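Local coordinates for protein alcohol oxidase (Myceliophthora thermophila, PDB 6F74) that binds FAD and probably uses the flavin to oxidise its substrate with molecular oxygen, as a VAO-type flavoprotein oxidase, at residues 141-144 against 145-148; 517-520 against 521-524. One frame throughout, in Å; residues are numbered along the deposited sequence.

Contact 1 (141-144 against 145-148); sequences TLNF and AKQH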
loop_
_atom_site.group_PDB
_atom_site.type_symbol
_atom_site.label_atom_id
_atom_site.label_comp_id
_atom_site.label_asym_id
_atom_site.label_seq_id
_atom_site.Cartn_x
_atom_site.Cartn_y
_atom_site.Cartn_z
ATOM N N THR A 141 10.613 -20.677 12.501
ATOM C CA THR A 141 10.597 -19.301 12.941
ATOM C C THR A 141 9.354 -19.033 13.764
ATOM O O THR A 141 9.453 -18.525 14.878
ATOM C CB THR A 141 10.715 -18.339 11.757
ATOM O OG1 THR A 141 11.862 -18.694 11.015
ATOM C CG2 THR A 141 10.816 -16.858 12.219
ATOM N N LEU A 142 8.198 -19.427 13.234
ATOM C CA LEU A 142 6.955 -19.340 13.963
ATOM C C LEU A 142 7.113 -19.992 15.336
ATOM O O LEU A 142 6.876 -19.334 16.359
ATOM C CB LEU A 142 5.810 -19.995 13.194
ATOM C CG LEU A 142 4.449 -20.114 13.900
ATOM C CD1 LEU A 142 3.890 -18.758 14.311
ATOM C CD2 LEU A 142 3.457 -20.829 13.024
ATOM N N ASN A 143 7.535 -21.256 15.347
ATOM C CA ASN A 143 7.653 -22.019 16.589
ATOM C C ASN A 143 8.617 -21.382 17.602
ATOM O O ASN A 143 8.299 -21.301 18.788
ATOM C CB ASN A 143 8.082 -23.481 16.308
ATOM C CG ASN A 143 6.981 -24.327 15.682
ATOM O OD1 ASN A 143 5.855 -23.889 15.543
ATOM N ND2 ASN A 143 7.310 -25.572 15.314
ATOM N N PHE A 144 9.778 -20.948 17.139
ATOM C CA PHE A 144 10.762 -20.288 18.007
ATOM C C PHE A 144 10.178 -18.995 18.632
ATOM O O PHE A 144 10.381 -18.746 19.802
ATOM C CB PHE A 144 12.074 -20.018 17.231
ATOM C CG PHE A 144 13.200 -19.483 18.072
ATOM C CD1 PHE A 144 13.248 -18.121 18.417
ATOM C CD2 PHE A 144 14.214 -20.312 18.513
ATOM C CE1 PHE A 144 14.278 -17.618 19.171
ATOM C CE2 PHE A 144 15.246 -19.817 19.287
ATOM C CZ PHE A 144 15.282 -18.462 19.611
ATOM N N ALA A 145 9.447 -18.193 17.859
ATOM C CA ALA A 145 8.847 -16.937 18.363
ATOM C C ALA A 145 7.886 -17.222 19.496
ATOM O O ALA A 145 7.926 -16.579 20.549
ATOM C CB ALA A 145 8.103 -16.218 17.251
ATOM N N LYS A 146 7.009 -18.200 19.259
ATOM C CA LYS A 146 6.026 -18.622 20.255
ATOM C C LYS A 146 6.712 -19.252 21.469
ATOM O O LYS A 146 6.364 -18.961 22.592
ATOM C CB LYS A 146 5.028 -19.637 19.657
ATOM C CG LYS A 146 4.133 -19.122 18.546
ATOM C CD LYS A 146 2.994 -20.091 18.251
ATOM C CE LYS A 146 3.466 -21.420 17.699
ATOM N NZ LYS A 146 2.353 -22.356 17.478
ATOM N N GLN A 147 7.701 -20.095 21.236
ATOM C CA GLN A 147 8.399 -20.763 22.324
ATOM C C GLN A 147 9.098 -19.769 23.265
ATOM O O GLN A 147 8.972 -19.907 24.501
ATOM C CB GLN A 147 9.431 -21.744 21.789
ATOM C CG GLN A 147 10.056 -22.600 22.900
ATOM C CD GLN A 147 11.108 -23.521 22.409
ATOM O OE1 GLN A 147 11.327 -23.641 21.217
ATOM N NE2 GLN A 147 11.740 -24.223 23.332
ATOM N N HIS A 148 9.791 -18.772 22.695
ATOM C CA HIS A 148 10.497 -17.794 23.500
ATOM C C HIS A 148 9.724 -16.498 23.740
ATOM O O HIS A 148 10.295 -15.521 24.238
ATOM C CB HIS A 148 11.903 -17.539 22.958
ATOM C CG HIS A 148 12.732 -18.779 22.845
ATOM N ND1 HIS A 148 13.433 -19.337 23.900
ATOM C CD2 HIS A 148 12.949 -19.587 21.780
ATOM C CE1 HIS A 148 14.072 -20.418 23.482
ATOM N NE2 HIS A 148 13.819 -20.580 22.194
HETATM O O HOH W 1 2.934 -24.656 16.045
#

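Contact 2 (517-520 against 521-524); sequences YVQH and QVTH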
loop_
_atom_site.group_PDB
_atom_site.type_symbol
_atom_site.label_atom_id
_atom_site.label_comp_id
_atom_site.label_asym_id
_atom_site.label_seq_id
_atom_site.Cartn_x
_atom_site.Cartn_y
_atom_site.Cartn_z
ATOM N N TYR A 517 2.931 17.940 14.954
ATOM C CA TYR A 517 2.322 19.053 14.199
ATOM C C TYR A 517 1.859 18.570 12.821
ATOM O O TYR A 517 0.736 18.816 12.416
ATOM C CB TYR A 517 3.283 20.272 14.062
ATOM C CG TYR A 517 2.745 21.278 13.067
ATOM C CD1 TYR A 517 1.732 22.157 13.418
ATOM C CD2 TYR A 517 3.196 21.298 11.755
ATOM C CE1 TYR A 517 1.202 23.072 12.498
ATOM C CE2 TYR A 517 2.674 22.182 10.810
ATOM C CZ TYR A 517 1.680 23.074 11.182
ATOM O OH TYR A 517 1.139 23.930 10.207
ATOM N N VAL A 518 2.722 17.881 12.097
ATOM C CA VAL A 518 2.358 17.397 10.761
ATOM C C VAL A 518 1.259 16.340 10.832
ATOM O O VAL A 518 0.328 16.380 10.036
ATOM C CB VAL A 518 3.576 16.874 9.984
ATOM C CG1 VAL A 518 3.151 16.254 8.653
ATOM C CG2 VAL A 518 4.549 18.012 9.721
ATOM N N GLN A 519 1.368 15.401 11.762
ATOM C CA GLN A 519 0.352 14.350 11.907
ATOM C C GLN A 519 -1.027 14.938 12.206
ATOM O O GLN A 519 -2.036 14.463 11.672
ATOM C CB GLN A 519 0.720 13.349 13.021
ATOM C CG GLN A 519 -0.217 12.154 13.094
ATOM C CD GLN A 519 -0.180 11.347 11.805
ATOM O OE1 GLN A 519 0.802 10.664 11.548
ATOM N NE2 GLN A 519 -1.227 11.452 10.977
ATOM N N HIS A 520 -1.054 15.970 13.048
ATOM C CA HIS A 520 -2.274 16.706 13.352
ATOM C C HIS A 520 -2.885 17.410 12.147
ATOM O O HIS A 520 -4.101 17.417 12.004
ATOM C CB HIS A 520 -2.013 17.762 14.433
ATOM C CG HIS A 520 -3.239 18.543 14.820
ATOM N ND1 HIS A 520 -4.126 18.103 15.781
ATOM C CD2 HIS A 520 -3.755 19.692 14.326
ATOM C CE1 HIS A 520 -5.114 18.972 15.889
ATOM N NE2 HIS A 520 -4.921 19.934 15.008
ATOM N N GLN A 521 -2.061 18.037 11.311
ATOM C CA GLN A 521 -2.568 18.620 10.074
ATOM C C GLN A 521 -3.177 17.543 9.176
ATOM O O GLN A 521 -4.262 17.734 8.660
ATOM C CB GLN A 521 -1.470 19.367 9.311
ATOM C CG GLN A 521 -0.945 20.649 10.005
ATOM C CD GLN A 521 -2.015 21.669 10.295
ATOM O OE1 GLN A 521 -2.677 22.140 9.388
ATOM N NE2 GLN A 521 -2.207 22.000 11.568
ATOM N N VAL A 522 -2.488 16.411 9.005
ATOM C CA VAL A 522 -2.969 15.347 8.147
ATOM C C VAL A 522 -4.249 14.723 8.681
ATOM O O VAL A 522 -5.225 14.584 7.929
ATOM C CB VAL A 522 -1.901 14.279 7.909
ATOM C CG1 VAL A 522 -2.443 13.108 7.081
ATOM C CG2 VAL A 522 -0.721 14.907 7.147
ATOM N N THR A 523 -4.267 14.375 9.963
ATOM C CA THR A 523 -5.425 13.697 10.551
ATOM C C THR A 523 -6.619 14.625 10.791
ATOM O O THR A 523 -7.738 14.315 10.363
ATOM C CB THR A 523 -5.053 12.979 11.885
ATOM O OG1 THR A 523 -4.050 11.965 11.653
ATOM C CG2 THR A 523 -6.312 12.322 12.513
ATOM N N HIS A 524 -6.383 15.752 11.475
ATOM C CA HIS A 524 -7.464 16.601 11.987
ATOM C C HIS A 524 -7.792 17.856 11.188
ATOM O O HIS A 524 -8.787 18.492 11.505
ATOM C CB HIS A 524 -7.177 17.009 13.451
ATOM C CG HIS A 524 -7.090 15.840 14.383
ATOM N ND1 HIS A 524 -8.188 15.069 14.709
ATOM C CD2 HIS A 524 -6.040 15.300 15.035
ATOM C CE1 HIS A 524 -7.825 14.113 15.541
ATOM N NE2 HIS A 524 -6.523 14.226 15.754
#

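Contact 1 (141-144 against 145-148)
Phe144 O accepts His148 N at 3.0 Å in the last of four successive i to i+4 backbone hydrogen bonds, which begin with Ala145 N to Thr141 O and close the C-terminal turn of helix 135-147. His148 is the first residue to leave helical torsions, and its ring turns back along the helix onto Phe144. CD2 of His148 sits 3.2 Å above the plane of the Phe144 ring, over its centre, while His148 NE2 comes to 3.3 Å from Phe144 CE2. The two planes meet obliquely, at 44°. With CG anti to the backbone N (chi1 -174°) and beside the carbonyl carbon, the Phe144 ring stands where His148, one turn later, can lie over it. This helix belongs to the FAD-binding domain, where it packs on strands 152-155 and 171-174 through Thr141, Leu142, Ala145 and Phe144; helix 42-52 adds Phe48, stacked on Phe144, and Trp45. Replacing Phe144 by an alanine would probably take away the surface that His148 lies over and leave Phe48 without its stacking partner. At the more exposed flank, Lys146 bends at chi3 (-65°), bringing CE to 4.1 Å from Leu142 CG. Its NZ donates to Ala268 O and to a water at 2.8 Å, which in turn donates to Asn143 OD1 at 3.1 Å.

Contact 2 (517-520 against 521-524)
Gln519 and Thr523 make the direct polar link between side chains here: Gln519 NE2 donates to Thr523 OG1 at 2.9 Å, in a bond bent to 143° at the hydrogen, with the oxygen lying 23° out of the amide plane. The reach depends on a fold in the glutamine chain, whose bend at chi2 (62°) carries the amide along the helix toward Thr523. Tyr517 and Gln521 pair differently. CG of Gln521 lies over one face of the phenol ring, toward its rim, in a CH-pi contact 4.1 Å from the Tyr517 ring centroid, and the amide beyond it is only modestly inclined to the ring, with Gln521 NE2 3.7 Å from Tyr517 CE1. A second CH-pi contact sets His524 CB over a face of the His520 ring, 4.0 Å from its centroid. The imidazoles themselves meet obliquely, His520 ND1 being 3.5 Å from His524 CD2.

All these pairs are one helical turn apart, spaced by i to i+4 backbone bonds such as Thr523 N to Gln519 O at 2.8 Å. They belong to the long helix 512-533, which takes a wider pi-type turn at 521-524. Gln519, packed on Ile434, Asp545 and Ser547, and Gln521, on Gln504, join the helix to surrounding loops. Farther out, Tyr517 OH is hydrogen-bonded to Glu464 and Lys461, which fix the far end of the ring, and Asp545 OD2 bonds to Thr523 OG1.

The threonine hydroxyl is therefore gripped by two side chains, an amide that donates to it and a carboxylate, which leaves it little freedom to turn. With ND1 of His520 and NE2 of His524 4.6 Å apart, a proton on one imidazole would probably make protonation of the other less favourable.

Overall arrangement
Contacts 1 and 2 occupy separate helices, 135-147 and 512-533, with centres 38 Å apart and nearest atoms about 28 Å from each other, so they do not touch. Contact 1 is the one related to the FAD site: the side chain of Leu142 lies about 8 Å from that of Thr154, which binds FAD, and about 11 Å from the cofactor itself. Leu142 packs on Leu152 of strand 152-155, which also carries Thr154, consistent with an indirect structural relation to that site. Contact 2 lies away from the FAD site, with an N-acetylglucosamine about 7 Å from the side chain of Gln519. Both are partly buried, single-helix contacts, and contact 1 comes first along the chain.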